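Local coordinates for RabGDI protein (Plasmodium falciparum 3D7, PDB 3P1W), which probably acts as a Rab GDP-dissociation inhibitor, holding Rab GTPases in their GDP-bound state and serving vesicle transport in the malaria parasite, at residues A[21-26]-A[305-310]. Residues are numbered along the deposited sequence; the frame is centred on the assembly and turned at random.
Sequences YDVIIL and KVICDP
Two neighbouring parallel strands of the Rossmann-like sheet of the GDI fold meet here: Val23 to Leu26, from the N-terminal strand that leads toward helix 30-41, pairs in register with Lys305 to Cys308, far along the chain. Strand 46-49 flanks the first on its other edge and strand 427-429 flanks the second, so the contact lies inside the sheet. The main chains are joined by hydrogen bonds from Lys305 N to Asp22 O, Ile24 N to Lys305 O (3.0 Å), Ile307 N to Ile24 O and Leu26 N to Ile307 O (2.9 Å); the first, with an N-H...O angle of 136°, is the most bent of the four. Lys305 O and Ile307 O each also receive a CA-H contact, from Val23 and Ile25.

Helices 30-41 and 440-454 cover the face carrying Val23, Ile25, Lys305 and Ile307. There Ile307 slants back toward the start of its own strand. A chi1 of -174° sets Val23 CG1 opposite the backbone N and turns it toward strand 305-308, where it meets Ile307 CD1 at 3.9 Å. Ile25 runs alongside Ile307, pointing the same way, with CG1 4.1 Å from Ile307 CB. Lys305 CB touches Val23 CG2, the two side chains crossing at a slant, while Lys305 NZ makes a weak hydrogen bond with Asn426 OD1.

On the reverse face, Leu26 CD1 approaches Val306 CG1 at 4.3 Å. Beyond the paired strands, Asp309 N makes a weak 3.5 Å bond to Leu26 O, and Asp309 OD1 is hydrogen-bonded to Ser311 OG. Leu26 and Cys308 meet through their first side-chain carbons, CB to CB at 3.7 Å.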
loop_
_atom_site.group_PDB
_atom_site.type_symbol
_atom_site.label_atom_id
_atom_site.label_comp_id
_atom_site.label_asym_id
_atom_site.label_seq_id
_atom_site.Cartn_x
_atom_site.Cartn_y
_atom_site.Cartn_z
ATOM N N TYR A 21 -12.268 -28.498 3.192
ATOM C CA TYR A 21 -12.365 -27.219 2.499
ATOM C C TYR A 21 -11.455 -27.222 1.278
ATOM O O TYR A 21 -10.448 -27.922 1.235
ATOM C CB TYR A 21 -11.972 -26.081 3.446
ATOM C CG TYR A 21 -12.793 -26.055 4.705
ATOM C CD1 TYR A 21 -14.012 -25.394 4.739
ATOM C CD2 TYR A 21 -12.372 -26.723 5.854
ATOM C CE1 TYR A 21 -14.791 -25.386 5.881
ATOM C CE2 TYR A 21 -13.149 -26.721 7.005
ATOM C CZ TYR A 21 -14.358 -26.052 7.012
ATOM O OH TYR A 21 -15.141 -26.037 8.140
ATOM N N ASP A 22 -11.805 -26.425 0.282
ATOM C CA ASP A 22 -10.908 -26.227 -0.851
ATOM C C ASP A 22 -9.643 -25.506 -0.364
ATOM O O ASP A 22 -8.523 -25.937 -0.640
ATOM C CB ASP A 22 -11.602 -25.429 -1.951
ATOM C CG ASP A 22 -12.733 -26.215 -2.608
ATOM O OD1 ASP A 22 -12.478 -27.364 -3.004
ATOM O OD2 ASP A 22 -13.861 -25.685 -2.706
ATOM N N VAL A 23 -9.840 -24.419 0.375
ATOM C CA VAL A 23 -8.718 -23.633 0.894
ATOM C C VAL A 23 -8.997 -23.278 2.349
ATOM O O VAL A 23 -10.114 -22.881 2.694
ATOM C CB VAL A 23 -8.498 -22.345 0.082
ATOM C CG1 VAL A 23 -7.229 -21.602 0.552
ATOM C CG2 VAL A 23 -8.388 -22.652 -1.409
ATOM N N ILE A 24 -7.990 -23.447 3.201
ATOM C CA ILE A 24 -8.022 -22.869 4.547
ATOM C C ILE A 24 -7.046 -21.669 4.553
ATOM O O ILE A 24 -5.919 -21.743 4.048
ATOM C CB ILE A 24 -7.668 -23.879 5.645
ATOM C CG1 ILE A 24 -8.696 -25.015 5.686
ATOM C CG2 ILE A 24 -7.584 -23.198 7.030
ATOM C CD1 ILE A 24 -8.342 -26.116 6.668
ATOM N N ILE A 25 -7.518 -20.568 5.109
ATOM C CA ILE A 25 -6.773 -19.317 5.101
ATOM C C ILE A 25 -6.442 -18.983 6.535
ATOM O O ILE A 25 -7.330 -19.011 7.377
ATOM C CB ILE A 25 -7.572 -18.162 4.408
ATOM C CG1 ILE A 25 -7.830 -18.451 2.922
ATOM C CG2 ILE A 25 -6.758 -16.857 4.454
ATOM C CD1 ILE A 25 -9.157 -19.121 2.615
ATOM N N LEU A 26 -5.168 -18.683 6.827
ATOM C CA LEU A 26 -4.734 -18.423 8.180
ATOM C C LEU A 26 -4.256 -16.971 8.243
ATOM O O LEU A 26 -3.354 -16.599 7.498
ATOM C CB LEU A 26 -3.609 -19.372 8.572
ATOM C CG LEU A 26 -3.894 -20.865 8.376
ATOM C CD1 LEU A 26 -2.671 -21.657 8.783
ATOM C CD2 LEU A 26 -5.113 -21.300 9.159
ATOM N N LYS A 305 -5.566 -26.733 -0.262
ATOM C CA LYS A 305 -4.595 -25.639 -0.248
ATOM C C LYS A 305 -4.705 -24.805 1.002
ATOM O O LYS A 305 -5.762 -24.738 1.633
ATOM C CB LYS A 305 -4.788 -24.731 -1.482
ATOM C CG LYS A 305 -4.723 -25.488 -2.835
ATOM C CD LYS A 305 -4.912 -24.567 -4.025
ATOM C CE LYS A 305 -5.095 -25.317 -5.344
ATOM N NZ LYS A 305 -4.038 -26.344 -5.628
ATOM N N VAL A 306 -3.612 -24.110 1.323
ATOM C CA VAL A 306 -3.613 -23.158 2.408
ATOM C C VAL A 306 -3.066 -21.818 1.881
ATOM O O VAL A 306 -2.151 -21.800 1.062
ATOM C CB VAL A 306 -2.731 -23.644 3.585
ATOM C CG1 VAL A 306 -2.456 -22.525 4.603
ATOM C CG2 VAL A 306 -3.359 -24.829 4.291
ATOM N N ILE A 307 -3.646 -20.717 2.347
ATOM C CA ILE A 307 -3.050 -19.367 2.149
ATOM C C ILE A 307 -2.807 -18.828 3.520
ATOM O O ILE A 307 -3.700 -18.881 4.370
ATOM C CB ILE A 307 -3.986 -18.429 1.368
ATOM C CG1 ILE A 307 -4.255 -18.959 -0.035
ATOM C CG2 ILE A 307 -3.379 -16.997 1.273
ATOM C CD1 ILE A 307 -5.535 -18.345 -0.667
ATOM N N CYS A 308 -1.609 -18.307 3.784
ATOM C CA CYS A 308 -1.355 -17.766 5.093
ATOM C C CYS A 308 -0.298 -16.695 5.054
ATOM O O CYS A 308 0.435 -16.583 4.088
ATOM C CB CYS A 308 -0.929 -18.877 6.047
ATOM S SG CYS A 308 0.625 -19.704 5.655
ATOM N N ASP A 309 -0.233 -15.917 6.117
ATOM C CA ASP A 309 0.863 -14.951 6.257
ATOM C C ASP A 309 2.100 -15.634 6.869
ATOM O O ASP A 309 2.009 -16.768 7.359
ATOM C CB ASP A 309 0.379 -13.713 7.003
ATOM C CG ASP A 309 0.170 -13.927 8.473
ATOM O OD1 ASP A 309 1.159 -14.049 9.222
ATOM O OD2 ASP A 309 -0.992 -13.860 8.888
ATOM N N PRO A 310 3.262 -14.964 6.845
ATOM C CA PRO A 310 4.488 -15.596 7.274
ATOM C C PRO A 310 4.491 -16.092 8.728
ATOM O O PRO A 310 5.209 -17.057 9.046
ATOM C CB PRO A 310 5.557 -14.497 7.028
ATOM C CG PRO A 310 5.021 -13.714 5.921
ATOM C CD PRO A 310 3.521 -13.637 6.238
#